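HAD hydrolase, family IA, variant 3 (Entamoeba histolytica, PDB 6W04) probably acts as a magnesium-dependent hydrolase of the haloacid dehalogenase superfamily, with a magnesium ion bound in the crystal. Local coordinates at residues K24-R29 with E73-T78; I92-A97 with H207-I212; S172-A177 with L197-C202. One frame throughout, in Å; residues are numbered along the deposited sequence. Where two conformers were deposited one is given.

Contact 1. Residues K24-R29 with E73-T78; sequences KEMAKR and ENLYRT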
ATOM      1  N   LYS A  24      -1.856   0.199 -18.780  1.00 24.52           N
ATOM      2  CA  LYS A  24      -1.920   0.743 -20.127  1.00 22.28           C
ATOM      3  C   LYS A  24      -1.531  -0.311 -21.144  1.00 27.03           C
ATOM      4  O   LYS A  24      -2.168  -0.446 -22.203  1.00 25.99           O
ATOM      5  CB  LYS A  24      -1.025   1.992 -20.243  1.00 24.60           C
ATOM      6  CG  LYS A  24      -1.678   3.180 -19.557  1.00 23.34           C
ATOM      7  CD  LYS A  24      -0.746   4.395 -19.529  1.00 35.60           C
ATOM      8  CE  LYS A  24      -1.391   5.531 -18.765  1.00 36.67           C
ATOM      9  NZ  LYS A  24      -0.529   6.729 -18.734  1.00 40.02           N
ATOM     10  N   GLU A  25      -0.496  -1.078 -20.831  1.00 24.89           N
ATOM     11  CA  GLU A  25      -0.098  -2.173 -21.710  1.00 29.84           C
ATOM     12  C   GLU A  25      -1.207  -3.213 -21.825  1.00 25.16           C
ATOM     13  O   GLU A  25      -1.478  -3.712 -22.923  1.00 29.63           O
ATOM     14  CB  GLU A  25       1.221  -2.790 -21.204  1.00 24.77           C
ATOM     15  CG  GLU A  25       1.694  -4.022 -21.991  1.00 39.03           C
ATOM     16  CD  GLU A  25       2.176  -3.722 -23.423  1.00 53.43           C
ATOM     17  OE1 GLU A  25       2.049  -4.625 -24.285  1.00 49.07           O
ATOM     18  OE2 GLU A  25       2.688  -2.604 -23.699  1.00 47.66           O
ATOM     19  N   MET A  26      -1.877  -3.539 -20.710  1.00 26.65           N
ATOM     20  CA  MET A  26      -2.971  -4.516 -20.763  1.00 28.64           C
ATOM     21  C   MET A  26      -4.128  -4.003 -21.604  1.00 29.21           C
ATOM     22  O   MET A  26      -4.719  -4.757 -22.389  1.00 27.10           O
ATOM     23  CB  MET A  26      -3.503  -4.841 -19.358  1.00 31.24           C
ATOM     24  CG  MET A  26      -2.522  -5.607 -18.472  1.00 33.51           C
ATOM     25  SD  MET A  26      -1.990  -7.154 -19.244  1.00 46.03           S
ATOM     26  CE  MET A  26      -3.567  -7.982 -19.171  1.00 34.27           C
ATOM     27  N   ALA A  27      -4.500  -2.740 -21.415  1.00 24.59           N
ATOM     28  CA  ALA A  27      -5.511  -2.139 -22.274  1.00 24.59           C
ATOM     29  C   ALA A  27      -5.135  -2.267 -23.744  1.00 27.84           C
ATOM     30  O   ALA A  27      -5.985  -2.573 -24.593  1.00 28.53           O
ATOM     31  CB  ALA A  27      -5.720  -0.676 -21.886  1.00 26.06           C
ATOM     32  N   LYS A  28      -3.869  -2.010 -24.080  1.00 25.48           N
ATOM     33  CA  LYS A  28      -3.470  -2.087 -25.482  1.00 26.59           C
ATOM     34  C   LYS A  28      -3.598  -3.513 -25.998  1.00 28.65           C
ATOM     35  O   LYS A  28      -4.066  -3.737 -27.120  1.00 30.92           O
ATOM     36  CB  LYS A  28      -2.036  -1.565 -25.642  1.00 27.11           C
ATOM     37  CG  LYS A  28      -1.422  -1.647 -27.082  1.00 31.06           C
ATOM     38  CD  LYS A  28      -2.008  -0.588 -28.026  1.00 51.76           C
ATOM     39  CE  LYS A  28      -1.450  -0.688 -29.443  1.00 56.03           C
ATOM     40  NZ  LYS A  28      -2.181   0.209 -30.397  1.00 54.30           N
ATOM     41  N   ARG A  29      -3.196  -4.491 -25.185  1.00 29.98           N
ATOM     42  CA  ARG A  29      -3.250  -5.885 -25.605  1.00 35.10           C
ATOM     43  C   ARG A  29      -4.685  -6.336 -25.819  1.00 33.45           C
ATOM     44  O   ARG A  29      -4.975  -7.043 -26.791  1.00 34.38           O
ATOM     45  CB  ARG A  29      -2.573  -6.777 -24.561  1.00 27.70           C
ATOM     46  CG  ARG A  29      -1.070  -6.535 -24.453  1.00 34.82           C
ATOM     47  CD  ARG A  29      -0.398  -7.456 -23.434  1.00 34.81           C
ATOM     48  NE  ARG A  29       1.020  -7.114 -23.298  1.00 41.87           N
ATOM     49  CZ  ARG A  29       1.880  -7.748 -22.508  1.00 48.22           C
ATOM     50  NH1 ARG A  29       1.459  -8.767 -21.772  1.00 48.58           N
ATOM     51  NH2 ARG A  29       3.160  -7.365 -22.461  1.00 48.61           N
ATOM     52  N   GLU A  73      -0.879  -8.693 -13.115  1.00 23.35           N
ATOM     53  CA  GLU A  73       0.073  -8.773 -12.013  1.00 26.62           C
ATOM     54  C   GLU A  73       1.345  -9.500 -12.412  1.00 31.38           C
ATOM     55  O   GLU A  73       2.425  -9.148 -11.923  1.00 26.60           O
ATOM     56  CB  GLU A  73      -0.565  -9.428 -10.774  1.00 24.69           C
ATOM     57  CG  GLU A  73      -1.730  -8.617 -10.193  1.00 31.55           C
ATOM     58  CD  GLU A  73      -1.391  -7.194  -9.662  1.00 39.60           C
ATOM     59  OE1 GLU A  73      -0.291  -6.637  -9.878  1.00 34.54           O
ATOM     60  OE2 GLU A  73      -2.278  -6.607  -9.011  1.00 44.67           O
ATOM     61  N   ASN A  74       1.250 -10.494 -13.299  1.00 26.97           N
ATOM     62  CA  ASN A  74       2.457 -11.105 -13.833  1.00 25.82           C
ATOM     63  C   ASN A  74       3.319 -10.077 -14.571  1.00 29.88           C
ATOM     64  O   ASN A  74       4.551 -10.072 -14.429  1.00 27.52           O
ATOM     65  CB  ASN A  74       2.082 -12.267 -14.749  1.00 30.51           C
ATOM     66  CG  ASN A  74       3.267 -12.826 -15.476  1.00 61.73           C
ATOM     67  OD1 ASN A  74       3.284 -12.883 -16.703  1.00 64.41           O
ATOM     68  ND2 ASN A  74       4.285 -13.224 -14.723  1.00 66.52           N
ATOM     69  N   LEU A  75       2.697  -9.210 -15.371  1.00 23.86           N
ATOM     70  CA  LEU A  75       3.462  -8.154 -16.041  1.00 25.10           C
ATOM     71  C   LEU A  75       4.099  -7.219 -15.010  1.00 26.97           C
ATOM     72  O   LEU A  75       5.292  -6.906 -15.086  1.00 28.36           O
ATOM     73  CB  LEU A  75       2.570  -7.384 -17.016  1.00 30.51           C
ATOM     74  CG  LEU A  75       3.126  -6.143 -17.758  1.00 39.31           C
ATOM     75  CD1 LEU A  75       4.449  -6.424 -18.476  1.00 32.45           C
ATOM     76  CD2 LEU A  75       2.092  -5.594 -18.789  1.00 37.51           C
ATOM     77  N   TYR A  76       3.325  -6.800 -14.010  1.00 24.59           N
ATOM     78  CA  TYR A  76       3.844  -5.914 -12.972  1.00 25.64           C
ATOM     79  C   TYR A  76       5.034  -6.527 -12.234  1.00 23.66           C
ATOM     80  O   TYR A  76       6.069  -5.866 -12.048  1.00 29.59           O
ATOM     81  CB  TYR A  76       2.718  -5.562 -11.998  1.00 27.99           C
ATOM     82  CG  TYR A  76       3.199  -4.990 -10.693  1.00 27.00           C
ATOM     83  CD1 TYR A  76       3.582  -3.651 -10.604  1.00 29.54           C
ATOM     84  CD2 TYR A  76       3.279  -5.781  -9.545  1.00 21.96           C
ATOM     85  CE1 TYR A  76       4.051  -3.116  -9.394  1.00 25.86           C
ATOM     86  CE2 TYR A  76       3.721  -5.245  -8.318  1.00 27.78           C
ATOM     87  CZ  TYR A  76       4.108  -3.893  -8.275  1.00 24.97           C
ATOM     88  OH  TYR A  76       4.555  -3.333  -7.096  1.00 29.52           O
ATOM     89  N   ARG A  77       4.906  -7.786 -11.793  1.00 26.00           N
ATOM     90  CA  ARG A  77       5.983  -8.438 -11.045  0.61 29.71           C
ATOM     91  C   ARG A  77       7.259  -8.507 -11.854  1.00 30.53           C
ATOM     92  O   ARG A  77       8.353  -8.325 -11.315  1.00 29.88           O
ATOM     93  CB  ARG A  77       5.602  -9.866 -10.659  0.61 31.14           C
ATOM     94  CG  ARG A  77       4.615  -9.963  -9.590  0.61 31.41           C
ATOM     95  CD  ARG A  77       4.157 -11.394  -9.479  0.61 33.72           C
ATOM     96  NE  ARG A  77       2.747 -11.401  -9.159  0.61 28.14           N
ATOM     97  CZ  ARG A  77       1.886 -12.297  -9.615  0.61 36.29           C
ATOM     98  NH1 ARG A  77       0.619 -12.201  -9.264  0.61 31.94           N
ATOM     99  NH2 ARG A  77       2.298 -13.281 -10.410  0.61 37.96           N
ATOM    100  N   THR A  78       7.132  -8.826 -13.140  1.00 28.85           N
ATOM    101  CA  THR A  78       8.290  -8.944 -14.011  1.00 36.72           C
ATOM    102  C   THR A  78       8.982  -7.596 -14.167  1.00 32.37           C
ATOM    103  O   THR A  78      10.212  -7.495 -14.057  1.00 28.43           O
ATOM    104  CB  THR A  78       7.830  -9.501 -15.355  1.00 30.33           C
ATOM    105  OG1 THR A  78       7.290 -10.805 -15.140  1.00 35.62           O
ATOM    106  CG2 THR A  78       8.985  -9.594 -16.320  1.00 37.44           C
TER

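Contact 2. Residues I92-A97 with H207-I212; sequences INLFEA and HTFNEI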
ATOM      1  N   ILE A  92      14.479   2.544   5.483  1.00 37.66           N
ATOM      2  CA  ILE A  92      15.363   1.599   6.169  1.00 42.21           C
ATOM      3  C   ILE A  92      15.839   2.183   7.490  1.00 44.26           C
ATOM      4  O   ILE A  92      15.879   1.486   8.513  1.00 42.38           O
ATOM      5  CB  ILE A  92      16.543   1.190   5.261  1.00 41.73           C
ATOM      6  CG1 ILE A  92      16.025   0.427   4.033  1.00 46.54           C
ATOM      7  CG2 ILE A  92      17.537   0.327   6.019  1.00 43.11           C
ATOM      8  CD1 ILE A  92      17.123  -0.132   3.154  1.00 49.48           C
ATOM      9  N   ASN A  93      16.181   3.476   7.496  1.00 43.65           N
ATOM     10  CA  ASN A  93      16.593   4.130   8.735  1.00 47.44           C
ATOM     11  C   ASN A  93      15.511   4.041   9.797  1.00 49.98           C
ATOM     12  O   ASN A  93      15.800   3.771  10.970  1.00 45.75           O
ATOM     13  CB  ASN A  93      16.931   5.597   8.478  1.00 55.97           C
ATOM     14  CG  ASN A  93      18.223   5.778   7.716  1.00 70.46           C
ATOM     15  OD1 ASN A  93      19.067   4.878   7.661  1.00 65.91           O
ATOM     16  ND2 ASN A  93      18.394   6.959   7.129  1.00 79.88           N
ATOM     17  N   LEU A  94      14.257   4.301   9.412  1.00 46.28           N
ATOM     18  CA  LEU A  94      13.163   4.172  10.366  1.00 45.48           C
ATOM     19  C   LEU A  94      13.056   2.741  10.885  1.00 45.52           C
ATOM     20  O   LEU A  94      12.897   2.526  12.093  1.00 46.82           O
ATOM     21  CB  LEU A  94      11.844   4.614   9.723  1.00 43.47           C
ATOM     22  CG  LEU A  94      10.657   4.771  10.670  1.00 46.46           C
ATOM     23  CD1 LEU A  94      11.082   5.597  11.889  1.00 46.97           C
ATOM     24  CD2 LEU A  94       9.439   5.413   9.954  1.00 42.91           C
ATOM     25  N   PHE A  95      13.142   1.753   9.984  1.00 38.62           N
ATOM     26  CA  PHE A  95      13.127   0.348  10.389  1.00 46.60           C
ATOM     27  C   PHE A  95      14.144   0.075  11.493  1.00 45.63           C
ATOM     28  O   PHE A  95      13.822  -0.545  12.510  1.00 44.07           O
ATOM     29  CB  PHE A  95      13.439  -0.573   9.202  1.00 43.53           C
ATOM     30  CG  PHE A  95      12.445  -0.525   8.081  1.00 41.75           C
ATOM     31  CD1 PHE A  95      11.176  -0.002   8.253  1.00 38.38           C
ATOM     32  CD2 PHE A  95      12.791  -1.048   6.846  1.00 32.98           C
ATOM     33  CE1 PHE A  95      10.279   0.026   7.195  1.00 39.51           C
ATOM     34  CE2 PHE A  95      11.902  -1.038   5.793  1.00 34.98           C
ATOM     35  CZ  PHE A  95      10.643  -0.496   5.966  1.00 39.50           C
ATOM     36  N   GLU A  96      15.391   0.508  11.287  1.00 41.79           N
ATOM     37  CA  GLU A  96      16.438   0.251  12.274  1.00 45.21           C
ATOM     38  C   GLU A  96      16.183   1.019  13.566  1.00 55.61           C
ATOM     39  O   GLU A  96      16.364   0.477  14.665  1.00 53.53           O
ATOM     40  CB  GLU A  96      17.803   0.621  11.695  1.00 52.83           C
ATOM     41  CG  GLU A  96      18.128  -0.090  10.381  1.00 52.43           C
ATOM     42  CD  GLU A  96      19.438   0.378   9.773  1.00 60.65           C
ATOM     43  OE1 GLU A  96      20.034  -0.359   8.965  1.00 62.33           O
ATOM     44  OE2 GLU A  96      19.874   1.496  10.108  1.00 74.46           O
ATOM     45  N   ALA A  97      15.758   2.276  13.455  1.00 48.41           N
ATOM     46  CA  ALA A  97      15.496   3.068  14.646  1.00 53.85           C
ATOM     47  C   ALA A  97      14.357   2.474  15.468  1.00 56.99           C
ATOM     48  O   ALA A  97      14.389   2.516  16.705  1.00 57.52           O
ATOM     49  CB  ALA A  97      15.194   4.516  14.258  1.00 49.61           C
ATOM     50  N   HIS A 207       6.632  13.646   2.545  1.00 45.26           N
ATOM     51  CA  HIS A 207       7.082  13.191   1.231  1.00 43.54           C
ATOM     52  C   HIS A 207       7.859  11.888   1.333  1.00 41.50           C
ATOM     53  O   HIS A 207       7.649  10.975   0.527  1.00 48.55           O
ATOM     54  CB  HIS A 207       7.924  14.269   0.548  1.00 50.92           C
ATOM     55  CG  HIS A 207       7.148  15.498   0.193  1.00 54.72           C
ATOM     56  ND1 HIS A 207       7.245  16.675   0.907  1.00 62.03           N
ATOM     57  CD2 HIS A 207       6.244  15.728  -0.790  1.00 54.83           C
ATOM     58  CE1 HIS A 207       6.438  17.578   0.376  1.00 57.32           C
ATOM     59  NE2 HIS A 207       5.821  17.030  -0.656  1.00 57.49           N
ATOM     60  N   THR A 208       8.768  11.789   2.307  1.00 42.98           N
ATOM     61  CA  THR A 208       9.578  10.593   2.526  1.00 45.04           C
ATOM     62  C   THR A 208       9.736  10.349   4.024  1.00 48.86           C
ATOM     63  O   THR A 208       9.409  11.205   4.852  1.00 44.57           O
ATOM     64  CB  THR A 208      10.971  10.710   1.899  1.00 49.92           C
ATOM     65  OG1 THR A 208      11.809  11.478   2.768  1.00 47.33           O
ATOM     66  CG2 THR A 208      10.915  11.372   0.536  1.00 48.19           C
ATOM     67  N   PHE A 209      10.286   9.182   4.379  1.00 41.19           N
ATOM     68  CA  PHE A 209      10.457   8.883   5.797  1.00 41.92           C
ATOM     69  C   PHE A 209      11.602   9.661   6.439  1.00 48.25           C
ATOM     70  O   PHE A 209      11.721   9.636   7.669  1.00 57.67           O
ATOM     71  CB  PHE A 209      10.619   7.369   6.001  1.00 40.41           C
ATOM     72  CG  PHE A 209       9.385   6.599   5.606  1.00 42.30           C
ATOM     73  CD1 PHE A 209       8.359   6.399   6.521  1.00 38.22           C
ATOM     74  CD2 PHE A 209       9.214   6.166   4.295  1.00 36.92           C
ATOM     75  CE1 PHE A 209       7.194   5.730   6.153  1.00 36.79           C
ATOM     76  CE2 PHE A 209       8.051   5.503   3.908  1.00 35.57           C
ATOM     77  CZ  PHE A 209       7.042   5.278   4.837  1.00 40.31           C
ATOM     78  N   ASN A 210      12.418  10.372   5.654  1.00 52.02           N
ATOM     79  CA  ASN A 210      13.372  11.318   6.230  1.00 51.03           C
ATOM     80  C   ASN A 210      12.681  12.431   7.004  1.00 55.54           C
ATOM     81  O   ASN A 210      13.322  13.089   7.828  1.00 57.37           O
ATOM     82  CB  ASN A 210      14.243  11.960   5.144  1.00 52.71           C
ATOM     83  CG  ASN A 210      15.198  10.979   4.497  1.00 58.61           C
ATOM     84  OD1 ASN A 210      15.609   9.996   5.113  1.00 60.22           O
ATOM     85  ND2 ASN A 210      15.562  11.244   3.247  1.00 59.36           N
ATOM     86  N   GLU A 211      11.391  12.657   6.761  1.00 54.02           N
ATOM     87  CA  GLU A 211      10.687  13.811   7.301  1.00 57.09           C
ATOM     88  C   GLU A 211       9.905  13.496   8.569  1.00 57.54           C
ATOM     89  O   GLU A 211       9.155  14.346   9.050  1.00 64.81           O
ATOM     90  CB  GLU A 211       9.756  14.382   6.236  1.00 60.51           C
ATOM     91  CG  GLU A 211      10.478  14.813   4.967  1.00 68.90           C
ATOM     92  CD  GLU A 211       9.522  15.348   3.920  1.00 72.32           C
ATOM     93  OE1 GLU A 211       8.324  15.003   3.990  1.00 68.30           O
ATOM     94  OE2 GLU A 211       9.963  16.119   3.042  1.00 74.45           O
ATOM     95  N   ILE A 212      10.056  12.299   9.118  1.00 54.67           N
ATOM     96  CA  ILE A 212       9.337  11.897  10.317  1.00 53.01           C
ATOM     97  C   ILE A 212      10.342  11.357  11.333  1.00 58.49           C
ATOM     98  O   ILE A 212      11.346  10.739  10.961  1.00 59.24           O
ATOM     99  CB  ILE A 212       8.244  10.857   9.975  1.00 51.62           C
ATOM    100  CG1 ILE A 212       7.299  10.643  11.155  1.00 55.82           C
ATOM    101  CG2 ILE A 212       8.853   9.528   9.512  1.00 47.45           C
ATOM    102  CD1 ILE A 212       6.510  11.865  11.530  1.00 52.64           C
TER

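Contact 3. Residues S172-A177 with L197-C202; sequences SGIHSA and LQIKGC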
ATOM      1  N   SER A 172      -8.599   5.295   0.296  0.64 30.38           N
ATOM      2  CA  SER A 172      -9.194   4.111   0.913  0.64 27.67           C
ATOM      3  C   SER A 172      -8.310   3.565   2.029  0.64 29.27           C
ATOM      4  O   SER A 172      -8.812   3.079   3.051  0.64 32.95           O
ATOM      5  CB  SER A 172      -9.465   3.035  -0.143  0.64 29.74           C
ATOM      6  OG  SER A 172     -10.644   3.332  -0.870  0.64 30.64           O
ATOM      7  N   GLY A 173      -6.990   3.655   1.867  1.00 29.34           N
ATOM      8  CA  GLY A 173      -6.101   3.161   2.909  1.00 29.41           C
ATOM      9  C   GLY A 173      -6.087   4.046   4.140  1.00 30.47           C
ATOM     10  O   GLY A 173      -5.998   3.555   5.275  1.00 33.35           O
ATOM     11  N   ILE A 174      -6.175   5.362   3.944  1.00 29.05           N
ATOM     12  CA  ILE A 174      -6.301   6.247   5.100  1.00 29.73           C
ATOM     13  C   ILE A 174      -7.587   5.929   5.857  1.00 34.77           C
ATOM     14  O   ILE A 174      -7.618   5.902   7.094  1.00 29.87           O
ATOM     15  CB  ILE A 174      -6.262   7.725   4.661  1.00 33.84           C
ATOM     16  CG1 ILE A 174      -4.886   8.117   4.100  1.00 41.58           C
ATOM     17  CG2 ILE A 174      -6.714   8.636   5.808  1.00 35.60           C
ATOM     18  CD1 ILE A 174      -3.787   8.112   5.085  1.00 51.48           C
ATOM     19  N   HIS A 175      -8.666   5.647   5.128  1.00 36.86           N
ATOM     20  CA  HIS A 175      -9.921   5.395   5.824  1.00 38.64           C
ATOM     21  C   HIS A 175      -9.974   4.017   6.453  1.00 33.93           C
ATOM     22  O   HIS A 175     -10.674   3.840   7.454  1.00 31.86           O
ATOM     23  CB  HIS A 175     -11.097   5.629   4.880  1.00 38.29           C
ATOM     24  CG  HIS A 175     -11.327   7.080   4.664  1.00 46.53           C
ATOM     25  ND1 HIS A 175     -11.892   7.881   5.633  1.00 46.73           N
ATOM     26  CD2 HIS A 175     -10.918   7.911   3.677  1.00 48.74           C
ATOM     27  CE1 HIS A 175     -11.895   9.131   5.214  1.00 46.23           C
ATOM     28  NE2 HIS A 175     -11.309   9.176   4.031  1.00 47.02           N
ATOM     29  N   SER A 176      -9.242   3.054   5.894  1.00 34.82           N
ATOM     30  CA  SER A 176      -9.036   1.783   6.587  1.00 34.41           C
ATOM     31  C   SER A 176      -8.385   2.004   7.944  1.00 37.68           C
ATOM     32  O   SER A 176      -8.855   1.479   8.961  1.00 34.17           O
ATOM     33  CB  SER A 176      -8.181   0.855   5.733  1.00 34.69           C
ATOM     34  OG  SER A 176      -7.840  -0.316   6.455  1.00 38.21           O
ATOM     35  N   ALA A 177      -7.314   2.802   7.980  1.00 36.16           N
ATOM     36  CA  ALA A 177      -6.632   3.086   9.245  1.00 36.85           C
ATOM     37  C   ALA A 177      -7.552   3.802  10.222  1.00 36.42           C
ATOM     38  O   ALA A 177      -7.612   3.454  11.412  1.00 37.41           O
ATOM     39  CB  ALA A 177      -5.371   3.919   8.998  1.00 32.47           C
ATOM     40  N   LEU A 197      -3.793  16.279   3.706  1.00 39.52           N
ATOM     41  CA  LEU A 197      -4.247  16.979   4.902  1.00 42.56           C
ATOM     42  C   LEU A 197      -5.716  17.368   4.820  1.00 45.13           C
ATOM     43  O   LEU A 197      -6.351  17.553   5.862  1.00 51.68           O
ATOM     44  CB  LEU A 197      -3.381  18.231   5.159  1.00 42.29           C
ATOM     45  CG  LEU A 197      -1.917  17.956   5.552  1.00 51.73           C
ATOM     46  CD1 LEU A 197      -1.111  19.248   5.687  1.00 52.92           C
ATOM     47  CD2 LEU A 197      -1.821  17.141   6.835  1.00 48.28           C
ATOM     48  N   GLN A 198      -6.269  17.491   3.610  1.00 40.75           N
ATOM     49  CA  GLN A 198      -7.673  17.851   3.478  0.52 44.37           C
ATOM     50  C   GLN A 198      -8.611  16.712   3.865  1.00 48.80           C
ATOM     51  O   GLN A 198      -9.824  16.939   3.929  1.00 52.20           O
ATOM     52  CB  GLN A 198      -7.964  18.309   2.046  0.52 46.49           C
ATOM     53  CG  GLN A 198      -7.338  19.658   1.662  0.52 50.78           C
ATOM     54  CD  GLN A 198      -8.308  20.825   1.798  0.52 56.16           C
ATOM     55  OE1 GLN A 198      -9.135  21.071   0.920  0.52 65.50           O
ATOM     56  NE2 GLN A 198      -8.205  21.549   2.900  0.52 60.29           N
ATOM     57  N   ILE A 199      -8.086  15.514   4.144  1.00 42.77           N
ATOM     58  CA  ILE A 199      -8.895  14.377   4.593  1.00 41.00           C
ATOM     59  C   ILE A 199      -9.126  14.475   6.096  1.00 45.78           C
ATOM     60  O   ILE A 199      -8.173  14.632   6.870  1.00 44.78           O
ATOM     61  CB  ILE A 199      -8.207  13.047   4.249  1.00 38.12           C
ATOM     62  CG1 ILE A 199      -8.100  12.851   2.744  1.00 38.22           C
ATOM     63  CG2 ILE A 199      -8.950  11.872   4.884  1.00 33.16           C
ATOM     64  CD1 ILE A 199      -7.178  11.680   2.393  1.00 33.49           C
ATOM     65  N   LYS A 200     -10.387  14.349   6.517  1.00 42.62           N
ATOM     66  CA  LYS A 200     -10.721  14.456   7.937  1.00 43.38           C
ATOM     67  C   LYS A 200     -10.100  13.287   8.707  1.00 49.07           C
ATOM     68  O   LYS A 200     -10.366  12.122   8.401  1.00 50.82           O
ATOM     69  CB  LYS A 200     -12.232  14.477   8.121  1.00 43.72           C
ATOM     70  CG  LYS A 200     -12.694  14.776   9.552  1.00 51.23           C
ATOM     71  CD  LYS A 200     -14.213  14.810   9.647  1.00 54.59           C
ATOM     72  CE  LYS A 200     -14.674  14.954  11.093  1.00 62.56           C
ATOM     73  NZ  LYS A 200     -16.155  14.839  11.221  1.00 73.84           N
ATOM     74  N   GLY A 201      -9.279  13.598   9.713  1.00 41.78           N
ATOM     75  CA  GLY A 201      -8.587  12.583  10.483  1.00 39.03           C
ATOM     76  C   GLY A 201      -7.162  12.318  10.042  1.00 52.45           C
ATOM     77  O   GLY A 201      -6.465  11.523  10.694  1.00 49.37           O
ATOM     78  N   CYS A 202      -6.712  12.933   8.945  1.00 47.74           N
ATOM     79  CA  CYS A 202      -5.307  12.898   8.543  1.00 44.17           C
ATOM     80  C   CYS A 202      -4.703  14.247   8.898  1.00 50.36           C
ATOM     81  O   CYS A 202      -5.075  15.271   8.316  1.00 56.99           O
ATOM     82  CB  CYS A 202      -5.147  12.617   7.052  1.00 42.84           C
ATOM     83  SG  CYS A 202      -3.402  12.633   6.511  1.00 44.17           S
TER

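Contact 1. Residues K24-R29 with E73-T78
Leu75 carries this contact with a single methyl. Its CD2 meets Glu25, Met26 and Arg29 of the facing helix. The side chains of Leu75 and Glu25 cross at about a right angle. CD2 meets the aliphatic part of the glutamate: Leu75 CD2 is 3.6 Å from Glu25 CG and 3.8 Å from Glu25 CB. The carboxylate itself is not what touches. Glu25 bends at chi2 (70°), which carries its carboxylate round to Arg29, one helical turn on. There Arg29 NE donates to Glu25 OE1 in a salt bridge of 2.9 Å, with an N-H...O angle of 160°. The oxygen uses its anti lone pair and lies close to the guanidinium plane. This bond holds one edge of the guanidinium, and Leu75 CD2 lies over one of its faces, offset toward the rim. The methyl is 4.2 Å from Arg29 NH2. Met26 is the buried member and touches more loosely, with Met26 SD 4.4 Å from Leu75 CD2. No hydrogen bond joins the two segments.

The helix axes stay 11.0 Å apart at closest approach, and their directions differ by 136°. At this spacing the backbones stay apart, and Leu75 bridges the gap to Glu25 and Arg29. Helices 16-31 and 62-82 belong to the helical insertion after strand 3-7, consistent with the C1 cap of HAD hydrolases. Leu75 also touches Cys22 on helix 16-31, and Met26 packs on Glu71 and Lys72 of helix 62-82. The next residue, Tyr76, stacks on His19 and touches Phe119 of helix 113-123.

Contact 2. Residues I92-A97 with H207-I212
Leu94 makes the close contacts of segment 92-97 with Phe209 and Ile212. Leu94 CG is trans to the backbone N (chi1 -169°), and the branch that reaches across is CD2. This methyl is 3.7 Å from Phe209 CD1 and approaches the ring obliquely. The two side chains cross at about a right angle. On Ile212 it is the CG2 branch that answers, with Leu94 CD2 4.2 Å from Ile212 CG2. One methyl therefore touches both a ring and a branched chain, and all three residues are buried. Phe95, next in sequence, turns its ring to the core, where it meets Phe6 and Phe129 edge-to-face.

Across the contact, residues 209-211 form a short 3-10 segment. An ST turn overlaps its start: Asn210 N donates to Thr208 OG1 (3.2 Å). Phe209 packs edge-to-face on Phe167 and shares a backbone hydrogen bond with Asp89. Its side chain is about 8 Å from that of the magnesium ligand Asp7. The contact is apolar core packing in a Rossmann-like HAD domain, joining helix 91-100 to the loop after edge strand 205-206.

Contact 3. Residues S172-A177 with L197-C202
The His175 imidazole is the one flat side chain in this contact, and a methyl of Ile199 meets it obliquely. Ile199 CG2 is 3.7 Å from His175 NE2 and 4.0 Å from His175 CE1. The methyl thus lies by the far end of the ring. The imidazole gets there although the histidine's CB points across rather than at the facing loop. With chi1 -75°, CG lies opposite the carbonyl carbon, and the ring reaches over to the isoleucine.

The same methyl of Ile199 also meets Ile174. The CG2 atoms of Ile174 and Ile199 are 4.0 Å apart, and the two chains pass at a slant. Ile199 CG2 is therefore shared by a buried isoleucine and a partly exposed histidine. Deeper in, Ile174 CG2 approaches Cys202 CB at 4.5 Å.

A type II turn runs from Ile199 to Cys202, and the CB atoms of these first and last residues both point toward the helix. It is closed by Cys202 N to Ile199 O, 3.1 Å. Gly201 sits at phi 97°, which suits glycine. Ile174 also packs on Pro184 and on Glu168, a residue seen to bind magnesium in a structure of this protein, though it does not bind the ion in this chain.

No hydrogen bond or salt bridge joins residues 172-177 to 197-202. Between these segments the contact is van der Waals, methyl to methyl and methyl to ring, which suggests that the fit here rests on the shape of apolar groups.

The three contacts do not touch. Contact 1 is in the helical insertion, probably the cap, 31 Å from contact 2 and 29 Å from contact 3 between centres. Contacts 1 and 3 lie on opposite sides of the chain's centre. Contacts 2 and 3 are closer, with centres 21 Å and nearest atoms about 9 Å apart. Along the chain, contact 3 falls between the two segments of contact 2. Both belong to the domain that holds magnesium through Asp7, Asn9 and Asp169. The Phe209 side chain is about 10 Å from the ion, and that of Ile174 about 9 Å. Contact 1 lies away from the metal site.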